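Local coordinates for metallo-beta-lactamase superfamily protein (Thermus thermophilus, PDB 2ZZI), which probably acts as a hydrolase of the metallo-beta-lactamase superfamily, using a paired metal centre that can hold zinc or iron, at residues L11-Y16 against F57-A62; A49-H54 against P73-P78; P176-H181 against T188-E193. All coordinates share one frame; numbering follows the deposited sequence.

Interaction 1. Residues L11-Y16 against F57-A62. With FE (Fe (III) ion), chain D.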
loop_
_atom_site.group_PDB
_atom_site.type_symbol
_atom_site.label_atom_id
_atom_site.label_comp_id
_atom_site.label_asym_id
_atom_site.label_seq_id
_atom_site.Cartn_x
_atom_site.Cartn_y
_atom_site.Cartn_z
ATOM N N LEU A 11 13.861 -0.078 -4.495
ATOM C CA LEU A 11 13.443 -1.330 -3.866
ATOM C C LEU A 11 12.318 -2.015 -4.631
ATOM O O LEU A 11 11.742 -2.994 -4.158
ATOM C CB LEU A 11 13.012 -1.113 -2.415
ATOM C CG LEU A 11 14.042 -0.681 -1.367
ATOM C CD1 LEU A 11 13.518 -1.040 0.024
ATOM C CD2 LEU A 11 15.393 -1.323 -1.614
ATOM N N GLN A 12 11.996 -1.487 -5.803
ATOM C CA GLN A 12 10.986 -2.093 -6.663
ATOM C C GLN A 12 9.669 -2.390 -5.960
ATOM O O GLN A 12 9.243 -3.542 -5.902
ATOM C CB GLN A 12 11.524 -3.383 -7.286
ATOM C CG GLN A 12 12.606 -3.154 -8.323
ATOM C CD GLN A 12 12.172 -2.174 -9.405
ATOM O OE1 GLN A 12 11.779 -2.573 -10.503
ATOM N NE2 GLN A 12 12.227 -0.884 -9.089
ATOM N N GLU A 13 9.011 -1.357 -5.448
ATOM C CA GLU A 13 7.708 -1.540 -4.807
ATOM C C GLU A 13 6.585 -1.543 -5.850
ATOM O O GLU A 13 6.803 -1.149 -6.987
ATOM C CB GLU A 13 7.486 -0.467 -3.733
ATOM C CG GLU A 13 6.060 -0.362 -3.221
ATOM C CD GLU A 13 5.286 0.769 -3.878
ATOM O OE1 GLU A 13 5.877 1.854 -4.072
ATOM O OE2 GLU A 13 4.089 0.574 -4.189
ATOM N N ASN A 14 5.391 -1.985 -5.467
ATOM C CA ASN A 14 4.290 -2.139 -6.423
ATOM C C ASN A 14 3.124 -1.168 -6.263
ATOM O O ASN A 14 2.140 -1.476 -5.582
ATOM C CB ASN A 14 3.752 -3.568 -6.389
ATOM C CG ASN A 14 4.761 -4.570 -6.879
ATOM O OD1 ASN A 14 4.612 -5.771 -6.668
ATOM N ND2 ASN A 14 5.808 -4.079 -7.534
ATOM N N ALA A 15 3.228 -0.010 -6.912
ATOM C CA ALA A 15 2.140 0.960 -6.945
ATOM C C ALA A 15 1.046 0.457 -7.869
ATOM O O ALA A 15 1.331 -0.191 -8.872
ATOM C CB ALA A 15 2.649 2.304 -7.418
ATOM N N TYR A 16 -0.206 0.744 -7.534
ATOM C CA TYR A 16 -1.326 0.296 -8.356
ATOM C C TYR A 16 -2.263 1.441 -8.741
ATOM O O TYR A 16 -2.621 2.278 -7.906
ATOM C CB TYR A 16 -2.132 -0.780 -7.634
ATOM C CG TYR A 16 -1.357 -2.029 -7.283
ATOM C CD1 TYR A 16 -1.389 -3.142 -8.110
ATOM C CD2 TYR A 16 -0.614 -2.104 -6.112
ATOM C CE1 TYR A 16 -0.698 -4.289 -7.786
ATOM C CE2 TYR A 16 0.084 -3.248 -5.779
ATOM C CZ TYR A 16 0.038 -4.339 -6.619
ATOM O OH TYR A 16 0.729 -5.484 -6.296
ATOM N N PHE A 57 8.748 4.492 3.773
ATOM C CA PHE A 57 9.321 5.370 2.754
ATOM C C PHE A 57 9.242 4.800 1.332
ATOM O O PHE A 57 9.011 5.541 0.374
ATOM C CB PHE A 57 10.771 5.725 3.103
ATOM C CG PHE A 57 11.759 4.645 2.763
ATOM C CD1 PHE A 57 12.244 3.799 3.742
ATOM C CD2 PHE A 57 12.203 4.476 1.458
ATOM C CE1 PHE A 57 13.149 2.802 3.432
ATOM C CE2 PHE A 57 13.111 3.480 1.141
ATOM C CZ PHE A 57 13.583 2.643 2.131
ATOM N N ASP A 58 9.438 3.490 1.201
ATOM C CA ASP A 58 9.435 2.844 -0.110
ATOM C C ASP A 58 8.036 2.776 -0.738
ATOM O O ASP A 58 7.856 2.225 -1.827
ATOM C CB ASP A 58 10.082 1.448 -0.035
ATOM C CG ASP A 58 9.323 0.482 0.875
ATOM O OD1 ASP A 58 9.216 0.745 2.091
ATOM O OD2 ASP A 58 8.851 -0.562 0.379
ATOM N N HIS A 59 7.049 3.351 -0.058
ATOM C CA HIS A 59 5.668 3.308 -0.532
ATOM C C HIS A 59 5.075 4.705 -0.713
ATOM O O HIS A 59 3.986 4.854 -1.267
ATOM C CB HIS A 59 4.797 2.506 0.441
ATOM C CG HIS A 59 5.118 1.044 0.481
ATOM N ND1 HIS A 59 4.334 0.092 -0.133
ATOM C CD2 HIS A 59 6.138 0.370 1.062
ATOM C CE1 HIS A 59 4.857 -1.105 0.066
ATOM N NE2 HIS A 59 5.953 -0.963 0.787
ATOM N N VAL A 60 5.798 5.722 -0.248
ATOM C CA VAL A 60 5.261 7.075 -0.175
ATOM C C VAL A 60 6.210 8.122 -0.751
ATOM O O VAL A 60 5.991 9.325 -0.589
ATOM C CB VAL A 60 4.954 7.463 1.288
ATOM C CG1 VAL A 60 3.897 6.536 1.881
ATOM C CG2 VAL A 60 6.224 7.431 2.124
ATOM N N GLY A 61 7.257 7.660 -1.427
ATOM C CA GLY A 61 8.329 8.540 -1.883
ATOM C C GLY A 61 7.967 9.441 -3.046
ATOM O O GLY A 61 8.696 10.390 -3.359
ATOM N N ALA A 62 6.844 9.152 -3.693
ATOM C CA ALA A 62 6.432 9.915 -4.866
ATOM C C ALA A 62 5.235 10.809 -4.555
ATOM O O ALA A 62 4.888 11.694 -5.342
ATOM C CB ALA A 62 6.110 8.975 -6.025
HETATM FE FE FE D . 7.792 -2.097 1.428
HETATM O O HOH W 1 8.113 -1.212 3.720
#

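Interaction 2. Residues A49-H54 against P73-P78. With FE (Fe (III) ion), chain C.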
loop_
_atom_site.group_PDB
_atom_site.type_symbol
_atom_site.label_atom_id
_atom_site.label_comp_id
_atom_site.label_asym_id
_atom_site.label_seq_id
_atom_site.Cartn_x
_atom_site.Cartn_y
_atom_site.Cartn_z
ATOM N N ALA A 49 -7.330 10.187 -6.127
ATOM C CA ALA A 49 -6.818 10.154 -4.757
ATOM C C ALA A 49 -5.693 9.139 -4.589
ATOM O O ALA A 49 -5.718 8.064 -5.194
ATOM C CB ALA A 49 -7.939 9.841 -3.788
ATOM N N ILE A 50 -4.715 9.492 -3.759
ATOM C CA ILE A 50 -3.621 8.595 -3.399
ATOM C C ILE A 50 -3.936 7.839 -2.109
ATOM O O ILE A 50 -4.108 8.447 -1.059
ATOM C CB ILE A 50 -2.311 9.375 -3.190
ATOM C CG1 ILE A 50 -1.790 9.917 -4.522
ATOM C CG2 ILE A 50 -1.267 8.492 -2.531
ATOM C CD1 ILE A 50 -0.431 10.563 -4.418
ATOM N N LEU A 51 -4.018 6.515 -2.196
ATOM C CA LEU A 51 -4.219 5.666 -1.017
ATOM C C LEU A 51 -2.926 4.973 -0.578
ATOM O O LEU A 51 -2.189 4.421 -1.397
ATOM C CB LEU A 51 -5.310 4.626 -1.267
ATOM C CG LEU A 51 -6.719 5.180 -1.103
ATOM C CD1 LEU A 51 -6.889 6.409 -1.979
ATOM C CD2 LEU A 51 -7.780 4.130 -1.409
ATOM N N LEU A 52 -2.666 5.004 0.724
ATOM C CA LEU A 52 -1.453 4.426 1.274
ATOM C C LEU A 52 -1.783 3.270 2.201
ATOM O O LEU A 52 -2.547 3.430 3.146
ATOM C CB LEU A 52 -0.674 5.495 2.031
ATOM C CG LEU A 52 -0.404 6.753 1.207
ATOM C CD1 LEU A 52 0.410 7.756 2.003
ATOM C CD2 LEU A 52 0.309 6.371 -0.078
ATOM N N THR A 53 -1.210 2.104 1.921
ATOM C CA THR A 53 -1.425 0.929 2.757
ATOM C C THR A 53 -0.670 1.082 4.068
ATOM O O THR A 53 -1.145 0.657 5.118
ATOM C CB THR A 53 -0.970 -0.358 2.058
ATOM O OG1 THR A 53 0.377 -0.201 1.606
ATOM C CG2 THR A 53 -1.851 -0.657 0.875
ATOM N N HIS A 54 0.514 1.683 3.990
ATOM C CA HIS A 54 1.276 2.087 5.172
ATOM C C HIS A 54 2.257 3.192 4.797
ATOM O O HIS A 54 2.375 3.541 3.629
ATOM C CB HIS A 54 1.974 0.898 5.856
ATOM C CG HIS A 54 2.963 0.179 4.992
ATOM N ND1 HIS A 54 2.591 -0.577 3.901
ATOM C CD2 HIS A 54 4.310 0.073 5.080
ATOM C CE1 HIS A 54 3.667 -1.103 3.344
ATOM N NE2 HIS A 54 4.723 -0.726 4.042
ATOM N N PRO A 73 -5.846 14.477 -2.773
ATOM C CA PRO A 73 -5.837 14.246 -1.341
ATOM C C PRO A 73 -5.118 12.932 -1.059
ATOM O O PRO A 73 -5.099 12.046 -1.915
ATOM C CB PRO A 73 -7.324 14.118 -1.001
ATOM C CG PRO A 73 -7.934 13.590 -2.228
ATOM C CD PRO A 73 -7.160 14.197 -3.372
ATOM N N VAL A 74 -4.526 12.809 0.126
ATOM C CA VAL A 74 -3.777 11.612 0.489
ATOM C C VAL A 74 -4.407 10.891 1.683
ATOM O O VAL A 74 -4.431 11.417 2.794
ATOM C CB VAL A 74 -2.316 11.959 0.827
ATOM C CG1 VAL A 74 -1.568 10.719 1.261
ATOM C CG2 VAL A 74 -1.630 12.615 -0.365
ATOM N N TYR A 75 -4.915 9.686 1.444
ATOM C CA TYR A 75 -5.487 8.867 2.505
ATOM C C TYR A 75 -4.448 7.974 3.184
ATOM O O TYR A 75 -3.738 7.214 2.528
ATOM C CB TYR A 75 -6.622 8.009 1.959
ATOM C CG TYR A 75 -7.861 8.795 1.639
ATOM C CD1 TYR A 75 -8.881 8.925 2.571
ATOM C CD2 TYR A 75 -8.012 9.417 0.407
ATOM C CE1 TYR A 75 -10.018 9.647 2.285
ATOM C CE2 TYR A 75 -9.150 10.143 0.110
ATOM C CZ TYR A 75 -10.148 10.254 1.055
ATOM O OH TYR A 75 -11.283 10.976 0.775
ATOM N N LEU A 76 -4.382 8.072 4.508
ATOM C CA LEU A 76 -3.471 7.268 5.314
ATOM C C LEU A 76 -4.066 7.032 6.694
ATOM O O LEU A 76 -4.692 7.923 7.262
ATOM C CB LEU A 76 -2.119 7.971 5.460
ATOM C CG LEU A 76 -1.114 7.328 6.421
ATOM C CD1 LEU A 76 -0.534 6.054 5.829
ATOM C CD2 LEU A 76 -0.010 8.306 6.789
ATOM N N HIS A 77 -3.870 5.832 7.229
ATOM C CA HIS A 77 -4.285 5.537 8.593
ATOM C C HIS A 77 -3.435 6.326 9.577
ATOM O O HIS A 77 -2.212 6.219 9.568
ATOM C CB HIS A 77 -4.161 4.046 8.893
ATOM C CG HIS A 77 -4.911 3.619 10.116
ATOM N ND1 HIS A 77 -4.515 3.964 11.390
ATOM C CD2 HIS A 77 -6.043 2.889 10.258
ATOM C CE1 HIS A 77 -5.367 3.460 12.264
ATOM N NE2 HIS A 77 -6.304 2.803 11.603
ATOM N N PRO A 78 -4.093 7.117 10.432
ATOM C CA PRO A 78 -3.497 8.005 11.433
ATOM C C PRO A 78 -2.407 7.358 12.297
ATOM O O PRO A 78 -1.459 8.039 12.687
ATOM C CB PRO A 78 -4.694 8.412 12.311
ATOM C CG PRO A 78 -5.858 7.590 11.838
ATOM C CD PRO A 78 -5.560 7.199 10.436
HETATM FE FE FE C . 6.695 -1.750 4.434
HETATM O O HOH W 1 8.113 -1.212 3.720
#

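Interaction 3. Residues P176-H181 against T188-E193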
loop_
_atom_site.group_PDB
_atom_site.type_symbol
_atom_site.label_atom_id
_atom_site.label_comp_id
_atom_site.label_asym_id
_atom_site.label_seq_id
_atom_site.Cartn_x
_atom_site.Cartn_y
_atom_site.Cartn_z
ATOM N N PRO A 176 -10.507 -17.648 -0.479
ATOM C CA PRO A 176 -9.256 -18.284 -0.894
ATOM C C PRO A 176 -8.863 -17.828 -2.290
ATOM O O PRO A 176 -7.679 -17.621 -2.576
ATOM C CB PRO A 176 -9.612 -19.772 -0.916
ATOM C CG PRO A 176 -10.668 -19.908 0.131
ATOM C CD PRO A 176 -11.463 -18.619 0.084
ATOM N N GLU A 177 -9.862 -17.663 -3.149
ATOM C CA GLU A 177 -9.622 -17.265 -4.524
ATOM C C GLU A 177 -9.256 -15.790 -4.604
ATOM O O GLU A 177 -9.009 -15.265 -5.684
ATOM C CB GLU A 177 -10.853 -17.548 -5.387
ATOM N N THR A 178 -9.214 -15.109 -3.467
ATOM C CA THR A 178 -8.897 -13.686 -3.509
ATOM C C THR A 178 -7.475 -13.424 -4.019
ATOM O O THR A 178 -6.492 -13.987 -3.526
ATOM C CB THR A 178 -9.106 -12.989 -2.155
ATOM O OG1 THR A 178 -10.359 -13.401 -1.596
ATOM C CG2 THR A 178 -9.105 -11.470 -2.344
ATOM N N ARG A 179 -7.400 -12.557 -5.021
ATOM C CA ARG A 179 -6.156 -12.122 -5.635
ATOM C C ARG A 179 -5.400 -11.166 -4.710
ATOM O O ARG A 179 -5.913 -10.109 -4.347
ATOM C CB ARG A 179 -6.502 -11.364 -6.916
ATOM C CG ARG A 179 -5.528 -11.489 -8.076
ATOM C CD ARG A 179 -4.304 -12.305 -7.737
ATOM N NE ARG A 179 -3.178 -11.903 -8.575
ATOM C CZ ARG A 179 -2.782 -12.550 -9.667
ATOM N NH1 ARG A 179 -3.417 -13.650 -10.057
ATOM N NH2 ARG A 179 -1.744 -12.092 -10.366
ATOM N N VAL A 180 -4.173 -11.526 -4.343
ATOM C CA VAL A 180 -3.337 -10.652 -3.528
ATOM C C VAL A 180 -2.490 -9.744 -4.412
ATOM O O VAL A 180 -1.839 -10.212 -5.341
ATOM C CB VAL A 180 -2.404 -11.465 -2.608
ATOM C CG1 VAL A 180 -1.674 -10.544 -1.634
ATOM C CG2 VAL A 180 -3.191 -12.537 -1.858
ATOM N N HIS A 181 -2.515 -8.445 -4.122
ATOM C CA HIS A 181 -1.641 -7.477 -4.779
ATOM C C HIS A 181 -0.713 -6.861 -3.741
ATOM O O HIS A 181 -1.070 -5.885 -3.079
ATOM C CB HIS A 181 -2.458 -6.374 -5.453
ATOM C CG HIS A 181 -3.387 -6.879 -6.509
ATOM N ND1 HIS A 181 -3.128 -6.741 -7.855
ATOM C CD2 HIS A 181 -4.563 -7.542 -6.415
ATOM C CE1 HIS A 181 -4.107 -7.296 -8.547
ATOM N NE2 HIS A 181 -4.990 -7.790 -7.696
ATOM N N THR A 188 -0.314 -13.187 -5.968
ATOM C CA THR A 188 -0.636 -14.518 -5.474
ATOM C C THR A 188 -2.095 -14.591 -5.024
ATOM O O THR A 188 -2.918 -13.774 -5.431
ATOM C CB THR A 188 0.293 -14.910 -4.304
ATOM O OG1 THR A 188 0.060 -16.277 -3.931
ATOM C CG2 THR A 188 0.052 -14.000 -3.103
ATOM N N THR A 189 -2.404 -15.572 -4.180
ATOM C CA THR A 189 -3.756 -15.761 -3.660
ATOM C C THR A 189 -3.743 -16.226 -2.205
ATOM O O THR A 189 -2.800 -16.886 -1.753
ATOM C CB THR A 189 -4.531 -16.816 -4.476
ATOM O OG1 THR A 189 -3.879 -18.089 -4.358
ATOM C CG2 THR A 189 -4.608 -16.415 -5.941
ATOM N N LEU A 190 -4.805 -15.898 -1.478
ATOM C CA LEU A 190 -4.944 -16.347 -0.101
ATOM C C LEU A 190 -4.933 -17.874 -0.031
ATOM O O LEU A 190 -4.387 -18.465 0.907
ATOM C CB LEU A 190 -6.238 -15.801 0.501
ATOM C CG LEU A 190 -6.358 -14.279 0.454
ATOM C CD1 LEU A 190 -7.776 -13.839 0.785
ATOM C CD2 LEU A 190 -5.359 -13.652 1.412
ATOM N N GLY A 191 -5.540 -18.509 -1.027
ATOM C CA GLY A 191 -5.576 -19.964 -1.073
ATOM C C GLY A 191 -4.186 -20.543 -1.256
ATOM O O GLY A 191 -3.790 -21.473 -0.546
ATOM N N LEU A 192 -3.449 -19.984 -2.215
ATOM C CA LEU A 192 -2.103 -20.454 -2.519
ATOM C C LEU A 192 -1.195 -20.315 -1.304
ATOM O O LEU A 192 -0.481 -21.250 -0.934
ATOM C CB LEU A 192 -1.515 -19.683 -3.700
ATOM C CG LEU A 192 -0.171 -20.235 -4.177
ATOM C CD1 LEU A 192 -0.318 -21.705 -4.497
ATOM C CD2 LEU A 192 0.367 -19.472 -5.381
ATOM N N GLU A 193 -1.233 -19.147 -0.676
ATOM C CA GLU A 193 -0.368 -18.879 0.464
ATOM C C GLU A 193 -0.701 -19.771 1.650
ATOM O O GLU A 193 0.196 -20.246 2.347
ATOM C CB GLU A 193 -0.440 -17.403 0.858
ATOM C CG GLU A 193 0.117 -16.462 -0.203
ATOM C CD GLU A 193 1.447 -16.932 -0.765
ATOM O OE1 GLU A 193 1.650 -16.788 -1.985
ATOM O OE2 GLU A 193 2.287 -17.449 0.005
#

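Interaction 1. Residues L11-Y16 against F57-A62
Glu13 and His59 make the aromatic part of the contact. Glu13 CG lies over one face of the imidazole, 3.8 Å from the His59 ring centroid and 23° off the ring normal, which meets the geometry of a CH-pi contact. The methylene is displaced toward the ND1-CE1 side of the rim. The Glu13 carboxylate follows it, its plane 28° from that of the ring. The Glu13 CB already points toward 57-62; CG stands anti to the backbone N (chi1 167°), and a bend at chi2 lays the carboxylate over the ring.

The apolar part is small. Leu11 CD1 reaches Phe57 CZ at 4.2 Å, obliquely to the ring, and is equally far from Asp58 CB, so one methyl touches two neighbouring residues.

Asp58 and His59 close the HxHxDH motif of the metallo-beta-lactamase fold, at the weakly bonded helical turn after strand 50-51. Segment 11-16 approaches that turn where a G1 beta bulge places both Gln12 and Glu13 opposite Leu8.

Of the two segments, 57-62 supplies the metal ligands. Asp58 OD2 is 2.1 Å from the iron of chain D and His59 NE2 2.3 Å, and Asp144 and His184 complete the protein ligands. Asp58 uses both oxygens: while OD2 holds the metal, OD1 accepts from water 1 at 2.8 Å, and that water also lies 2.5 Å from the same iron. On the far side of the imidazole, His59 ND1 is hydrogen-bonded to Asp28 OD2, a second-shell contact that fixes the ring's rotation while NE2 faces the metal.

Among polar atoms across the segments, Glu13 OE1 comes to 3.0 Å from Asp58 O, two acceptors without a bond between them.

Interaction 2. Residues A49-H54 against P73-P78
A beta-alpha-beta crossover of the metallo-beta-lactamase fold brings these segments together: strands 50-51 and 74-76 are parallel neighbours in the six-stranded sheet, and helix 63-70 lies in the connection between them. Three backbone bonds set the register. Ile50 N donates to Pro73 O at 3.2 Å, Tyr75 N to Ile50 O at 2.9 Å, and Leu52 N to Tyr75 O at 3.0 Å. Tyr75 therefore uses both its N-H and its carbonyl on residues 50 and 52, the staggered pattern of a parallel pair.

Side chains divide between the two faces. Ile50 and Val74 turn to the face covered by helix 63-70, where Val63 touches both of them. Leu51 and Tyr75 occupy the opposite face, Leu51 against Phe132. In each of these two residues CG stands anti to the carbonyl carbon (chi1 -81° and -72°), so they run side by side, and Leu51 CD1 comes to 4.0 Å from Tyr75 CD2. Ala49 CB meets the same ring at its edge.

Beyond the paired residues, Leu52 slants across Val74, CD1 to CG1 at 3.6 Å, while its CB touches Leu76 CD1. Tyr84 of helix 81-92 lies against both leucines.

Farther along the chain, His54 turns to the metal. Its NE2 binds the iron of chain C at 2.3 Å, and His54 ND1 donates to Thr53 OG1 at 3.2 Å, a bond tilted 26° from the ring plane.

Interaction 3. Residues P176-H181 against T188-E193
Val180 and Thr188 form the hydrogen-bonded pair of the antiparallel hairpin built from strands 179-182 and 188-189. Val180 N donates to Thr188 O at 2.8 Å, nearly straight at 166°. The return bond, Thr188 N to Val180 O, is weak at 3.4 Å. Arg179 and Thr189 are the adjacent non-hydrogen-bonded pair; there Thr189 makes a bent CA-H...O contact with Thr178 O.

A second set of bonds ties residues before the first strand to the start of helix 190-196. Pro176 O accepts from Gly191 N at 2.8 Å, in the carbonyl plane and on a lone pair, while Thr178 O accepts from Leu190 N at 3.3 Å. Thr189 is the N-cap, its OG1 taking Leu192 N at 2.9 Å. The hydroxyl of its neighbour Thr188 also turns to the helix, OG1 donating to the anti lone pair of Glu193 OE1 at 2.6 Å, an oxygen that also forms a salt bridge with Arg148.

Apolar packing lies on the Val180-Thr188 face. These two side chains run alongside each other, Thr188 CG2 meeting Val180 CB at 3.6 Å, and Val180 CG2 extends to Leu190 CD2 at 4.1 Å. Leu190 also lies beside Thr178, its CD1 turned to the threonine CB. Arg179, on the other face, carries its guanidinium plane over Thr188 N.

The first three amides of the helix thus have three oxygen acceptors, two main-chain carbonyls and one hydroxyl, which would also suit the partial positive charge expected at a helix N-terminus.

Interactions 1 and 2 touch, His59 NE2 lying 3.4 Å from His54 CE1, and they supply ligands to neighbouring irons; a water modelled between these is doubtful as a bridge, lying too close to one. Both reach the same six-stranded sheet, and Asp28 bonds to Thr53 of interaction 2 as well as to His59 of interaction 1. The contact is buried strand pairing between apolar faces in interaction 2, and in interaction 1 a few side-chain touches beside the metal. Interaction 3 lies farther out, on the second sheet, about 21 Å from interaction 1 between centres, with exposed residues at its margin. Backbone and capping bonds dominate it, and Tyr16 of interaction 1 packs against its His181.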